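Local coordinates for protein lysozyme (Asticcacaulis excentricus, PDB 6H9D) that is the muramidase domain of SpmX, a phage-lysozyme relative that probably acts on peptidoglycan and is linked to cell morphogenesis and stalk synthesis, at residues 18-26 against 43-53. Sequence-based numbering, arbitrary orientation.
Sequences EGLRQQASQ and REGARVTAEDA
Gln23 and Arg47 form a single beta bridge, their CA atoms 4.7 Å apart, flanked by two backbone hydrogen bonds: Val48 N gives to Gln22 O at 2.9 Å and Ala24 N to Ala46 O at 3.0 Å. In this phage-type lysozyme domain the bridge ties the chain leading into helix 50-71 to the corner at Gln23, where strand 21-22 passes into strand 24-26 of the small beta-hairpin with 32-35. The Gln23 side chain leaves CA with CG anti to the backbone N and then turns at chi2 (89°), which brings its amide alongside Arg47. There Gln23 OE1 accepts from Arg47 NE at 3.2 Å and lies at the edge of the guanidinium, slightly out of its plane, with the amide and guanidinium planes turned 64° apart. Ala24 CB faces the type II turn 43-46, 3.2 Å from Arg43 O. Near the helix, Leu20 sets CD1 against Ala53 CB, 3.5 Å away, while CD2 lies more loosely beside Ala50 CB, at 4.3 Å; Tyr36 also touches Leu20 and Ala53. The helix starts with a capping box of Thr49 and Asp52. At the turn, one water accepts from Gln23 NE2 and Gly45 N and donates to Ala24 O, 2.6 Å from the water oxygen.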
ATOM      1  N   GLU A  18       9.405   2.423   0.971  1.00 39.65           N
ATOM      2  CA  GLU A  18       9.530   3.137   2.258  1.00 38.51           C
ATOM      3  C   GLU A  18      10.993   3.235   2.682  1.00 42.87           C
ATOM      4  O   GLU A  18      11.779   2.387   2.307  1.00 40.17           O
ATOM      5  CB  GLU A  18       8.801   2.354   3.344  1.00 42.90           C
ATOM      6  CG  GLU A  18       7.358   2.053   3.021  1.00 47.46           C
ATOM      7  CD  GLU A  18       6.476   3.253   3.261  1.00 45.23           C
ATOM      8  OE1 GLU A  18       6.895   4.119   4.005  1.00 42.86           O
ATOM      9  OE2 GLU A  18       5.406   3.322   2.672  1.00 43.18           O
ATOM     10  N   GLY A  19      11.303   4.275   3.444  1.00 43.03           N
ATOM     11  CA  GLY A  19      12.644   4.470   4.006  1.00 42.51           C
ATOM     12  C   GLY A  19      12.617   4.106   5.470  1.00 38.43           C
ATOM     13  O   GLY A  19      11.742   4.593   6.149  1.00 42.28           O
ATOM     14  N   LEU A  20      13.552   3.280   5.921  1.00 42.00           N
ATOM     15  CA  LEU A  20      13.577   2.869   7.344  1.00 41.49           C
ATOM     16  C   LEU A  20      14.060   4.009   8.247  1.00 45.16           C
ATOM     17  O   LEU A  20      15.133   4.523   8.009  1.00 43.08           O
ATOM     18  CB  LEU A  20      14.476   1.644   7.503  1.00 40.62           C
ATOM     19  CG  LEU A  20      14.836   1.315   8.946  1.00 43.09           C
ATOM     20  CD1 LEU A  20      13.607   0.919   9.724  1.00 44.77           C
ATOM     21  CD2 LEU A  20      15.886   0.231   9.030  1.00 48.11           C
ATOM     22  N   ARG A  21      13.264   4.364   9.252  1.00 30.00           N
ATOM     23  CA  ARG A  21      13.661   5.363  10.262  1.00 30.00           C
ATOM     24  C   ARG A  21      13.876   4.584  11.557  1.00 30.00           C
ATOM     25  O   ARG A  21      12.902   4.134  12.136  1.00 30.00           O
ATOM     26  CB  ARG A  21      12.602   6.454  10.433  1.00 30.00           C
ATOM     27  CG  ARG A  21      12.350   7.273   9.178  1.00 30.00           C
ATOM     28  CD  ARG A  21      13.548   8.086   8.713  1.00 30.00           C
ATOM     29  NE  ARG A  21      13.973   9.058   9.716  1.00 30.00           N
ATOM     30  CZ  ARG A  21      13.411  10.245   9.888  1.00 30.00           C
ATOM     31  NH1 ARG A  21      12.390  10.615   9.125  1.00 30.00           N
ATOM     32  NH2 ARG A  21      13.864  11.067  10.826  1.00 30.00           N
ATOM     33  N   GLN A  22      15.129   4.412  11.963  1.00 36.38           N
ATOM     34  CA  GLN A  22      15.463   3.611  13.159  1.00 45.05           C
ATOM     35  C   GLN A  22      15.151   4.381  14.434  1.00 37.69           C
ATOM     36  O   GLN A  22      15.048   3.747  15.441  1.00 39.13           O
ATOM     37  CB  GLN A  22      16.940   3.233  13.165  1.00 49.31           C
ATOM     38  CG  GLN A  22      17.245   1.956  12.401  1.00 56.94           C
ATOM     39  CD  GLN A  22      18.597   2.066  11.748  1.00 69.71           C
ATOM     40  OE1 GLN A  22      19.444   2.843  12.167  1.00 72.35           O
ATOM     41  NE2 GLN A  22      18.808   1.294  10.700  1.00 62.07           N
ATOM     42  N   GLN A  23      14.989   5.694  14.346  1.00 44.23           N
ATOM     43  CA  GLN A  23      14.750   6.503  15.560  1.00 45.73           C
ATOM     44  C   GLN A  23      13.454   7.294  15.417  1.00 39.67           C
ATOM     45  O   GLN A  23      13.233   7.859  14.376  1.00 39.72           O
ATOM     46  CB  GLN A  23      15.923   7.452  15.792  1.00 50.20           C
ATOM     47  CG  GLN A  23      15.684   8.425  16.929  1.00 57.30           C
ATOM     48  CD  GLN A  23      16.130   7.843  18.244  1.00 72.32           C
ATOM     49  OE1 GLN A  23      17.283   7.463  18.409  1.00 81.73           O
ATOM     50  NE2 GLN A  23      15.209   7.751  19.186  1.00 60.88           N
ATOM     51  N   ALA A  24      12.659   7.323  16.477  1.00 37.09           N
ATOM     52  CA  ALA A  24      11.374   8.042  16.498  1.00 37.95           C
ATOM     53  C   ALA A  24      11.616   9.525  16.241  1.00 46.62           C
ATOM     54  O   ALA A  24      12.433  10.106  16.939  1.00 43.16           O
ATOM     55  CB  ALA A  24      10.714   7.844  17.828  1.00 41.98           C
ATOM     56  N   SER A  25      10.930  10.069  15.243  1.00 39.77           N
ATOM     57  CA  SER A  25      10.995  11.507  14.901  1.00 47.21           C
ATOM     58  C   SER A  25       9.590  12.097  15.053  1.00 49.41           C
ATOM     59  O   SER A  25       8.634  11.412  14.732  1.00 41.41           O
ATOM     60  CB  SER A  25      11.580  11.725  13.546  1.00 48.08           C
ATOM     61  OG  SER A  25      10.624  11.514  12.542  1.00 54.61           O
ATOM     62  N   GLN A  26       9.498  13.341  15.507  1.00 39.69           N
ATOM     63  CA  GLN A  26       8.191  13.962  15.798  1.00 42.59           C
ATOM     64  C   GLN A  26       7.591  14.616  14.557  1.00 47.53           C
ATOM     65  O   GLN A  26       8.317  15.285  13.821  1.00 52.08           O
ATOM     66  CB  GLN A  26       8.327  14.948  16.955  1.00 44.00           C
ATOM     67  CG  GLN A  26       6.994  15.432  17.489  1.00 46.14           C
ATOM     68  CD  GLN A  26       7.150  16.062  18.846  1.00 46.23           C
ATOM     69  OE1 GLN A  26       8.140  16.709  19.122  1.00 46.30           O
ATOM     70  NE2 GLN A  26       6.174  15.864  19.706  1.00 43.82           N
ATOM     71  N   ARG A  43       6.589   6.236  19.994  1.00 30.90           N
ATOM     72  CA  ARG A  43       6.671   7.191  21.104  1.00 34.42           C
ATOM     73  C   ARG A  43       8.038   7.888  21.111  1.00 37.70           C
ATOM     74  O   ARG A  43       8.980   7.447  20.467  1.00 36.65           O
ATOM     75  CB  ARG A  43       6.477   6.466  22.436  1.00 34.17           C
ATOM     76  CG  ARG A  43       5.142   5.743  22.554  1.00 35.01           C
ATOM     77  CD  ARG A  43       3.893   6.614  22.491  1.00 34.78           C
ATOM     78  NE  ARG A  43       2.675   5.784  22.481  1.00 30.69           N
ATOM     79  CZ  ARG A  43       1.853   5.638  21.441  1.00 34.76           C
ATOM     80  NH1 ARG A  43       2.131   6.193  20.267  1.00 29.00           N
ATOM     81  NH2 ARG A  43       0.734   4.943  21.592  1.00 35.61           N
ATOM     82  N   GLU A  44       8.127   8.977  21.873  1.00 41.26           N
ATOM     83  CA  GLU A  44       9.361   9.733  21.959  1.00 38.91           C
ATOM     84  C   GLU A  44      10.476   8.780  22.413  1.00 35.48           C
ATOM     85  O   GLU A  44      10.310   8.039  23.367  1.00 38.60           O
ATOM     86  CB  GLU A  44       9.170  10.932  22.894  1.00 44.65           C
ATOM     87  CG  GLU A  44      10.449  11.729  23.153  1.00 55.43           C
ATOM     88  CD  GLU A  44      10.300  12.950  24.051  1.00 52.95           C
ATOM     89  OE1 GLU A  44       9.414  12.943  24.906  1.00 46.47           O
ATOM     90  OE2 GLU A  44      11.075  13.904  23.887  1.00 48.91           O
ATOM     91  N   GLY A  45      11.608   8.807  21.706  1.00 42.05           N
ATOM     92  CA  GLY A  45      12.861   8.125  22.136  1.00 43.30           C
ATOM     93  C   GLY A  45      12.931   6.657  21.734  1.00 41.54           C
ATOM     94  O   GLY A  45      13.903   5.975  22.043  1.00 36.80           O
ATOM     95  N   ALA A  46      11.893   6.165  21.064  1.00 38.58           N
ATOM     96  CA  ALA A  46      11.848   4.750  20.638  1.00 35.10           C
ATOM     97  C   ALA A  46      12.870   4.489  19.533  1.00 33.38           C
ATOM     98  O   ALA A  46      13.162   5.383  18.776  1.00 36.08           O
ATOM     99  CB  ALA A  46      10.462   4.383  20.193  1.00 36.08           C
ATOM    100  N   ARG A  47      13.401   3.276  19.495  1.00 41.59           N
ATOM    101  CA  ARG A  47      14.380   2.870  18.462  1.00 50.04           C
ATOM    102  C   ARG A  47      13.934   1.513  17.909  1.00 44.80           C
ATOM    103  O   ARG A  47      13.384   0.733  18.679  1.00 40.67           O
ATOM    104  CB  ARG A  47      15.790   2.791  19.055  1.00 53.80           C
ATOM    105  CG  ARG A  47      16.371   4.106  19.558  1.00 65.74           C
ATOM    106  CD  ARG A  47      17.788   3.961  20.116  1.00 74.16           C
ATOM    107  NE  ARG A  47      18.741   5.029  19.811  1.00 79.70           N
ATOM    108  CZ  ARG A  47      20.066   4.932  19.919  1.00 79.56           C
ATOM    109  NH1 ARG A  47      20.640   3.763  20.139  1.00 72.22           N
ATOM    110  NH2 ARG A  47      20.823   6.005  19.797  1.00 78.10           N
ATOM    111  N   VAL A  48      14.162   1.261  16.623  1.00 36.25           N
ATOM    112  CA  VAL A  48      13.766  -0.050  16.042  1.00 37.96           C
ATOM    113  C   VAL A  48      14.874  -0.618  15.165  1.00 40.68           C
ATOM    114  O   VAL A  48      15.585   0.137  14.538  1.00 37.66           O
ATOM    115  CB  VAL A  48      12.499   0.055  15.179  1.00 37.31           C
ATOM    116  CG1 VAL A  48      11.252   0.348  15.977  1.00 39.54           C
ATOM    117  CG2 VAL A  48      12.674   1.050  14.062  1.00 35.53           C
ATOM    118  N   THR A  49      14.961  -1.940  15.144  1.00 41.04           N
ATOM    119  CA  THR A  49      15.822  -2.643  14.168  1.00 42.25           C
ATOM    120  C   THR A  49      14.988  -2.863  12.899  1.00 43.89           C
ATOM    121  O   THR A  49      13.767  -2.644  12.929  1.00 36.80           O
ATOM    122  CB  THR A  49      16.232  -4.023  14.681  1.00 39.83           C
ATOM    123  OG1 THR A  49      15.053  -4.783  14.890  1.00 39.82           O
ATOM    124  CG2 THR A  49      16.998  -3.964  15.978  1.00 41.01           C
ATOM    125  N   ALA A  50      15.629  -3.298  11.822  1.00 40.51           N
ATOM    126  CA  ALA A  50      14.880  -3.595  10.589  1.00 42.53           C
ATOM    127  C   ALA A  50      13.810  -4.641  10.921  1.00 39.32           C
ATOM    128  O   ALA A  50      12.731  -4.522  10.432  1.00 38.74           O
ATOM    129  CB  ALA A  50      15.831  -4.075   9.533  1.00 47.22           C
ATOM    130  N   GLU A  51      14.136  -5.606  11.774  1.00 42.58           N
ATOM    131  CA  GLU A  51      13.197  -6.682  12.233  1.00 43.94           C
ATOM    132  C   GLU A  51      11.976  -6.061  12.946  1.00 38.75           C
ATOM    133  O   GLU A  51      10.822  -6.431  12.702  1.00 34.67           O
ATOM    134  CB  GLU A  51      13.931  -7.662  13.169  1.00 48.42           C
ATOM    135  CG  GLU A  51      13.479  -9.120  13.093  1.00 63.29           C
ATOM    136  CD  GLU A  51      13.756  -9.981  14.334  1.00 71.63           C
ATOM    137  OE1 GLU A  51      14.729  -9.697  15.058  1.00 57.91           O
ATOM    138  OE2 GLU A  51      12.961 -10.918  14.620  1.00 72.58           O
ATOM    139  N   ASP A  52      12.229  -5.124  13.861  1.00 37.16           N
ATOM    140  CA  ASP A  52      11.156  -4.457  14.607  1.00 33.21           C
ATOM    141  C   ASP A  52      10.258  -3.659  13.632  1.00 34.65           C
ATOM    142  O   ASP A  52       9.037  -3.644  13.756  1.00 29.71           O
ATOM    143  CB  ASP A  52      11.724  -3.507  15.663  1.00 35.87           C
ATOM    144  CG  ASP A  52      12.506  -4.124  16.815  1.00 44.51           C
ATOM    145  OD1 ASP A  52      12.422  -5.331  17.011  1.00 45.33           O
ATOM    146  OD2 ASP A  52      13.230  -3.371  17.488  1.00 43.16           O
ATOM    147  N   ALA A  53      10.878  -2.972  12.661  1.00 34.29           N
ATOM    148  CA  ALA A  53      10.157  -2.136  11.695  1.00 32.47           C
ATOM    149  C   ALA A  53       9.265  -3.023  10.810  1.00 31.37           C
ATOM    150  O   ALA A  53       8.163  -2.628  10.468  1.00 34.52           O
ATOM    151  CB  ALA A  53      11.134  -1.335  10.876  1.00 34.80           C
TER
HETATM  152  O   HOH W   1      13.127   9.729  19.437  1.00 45.19           O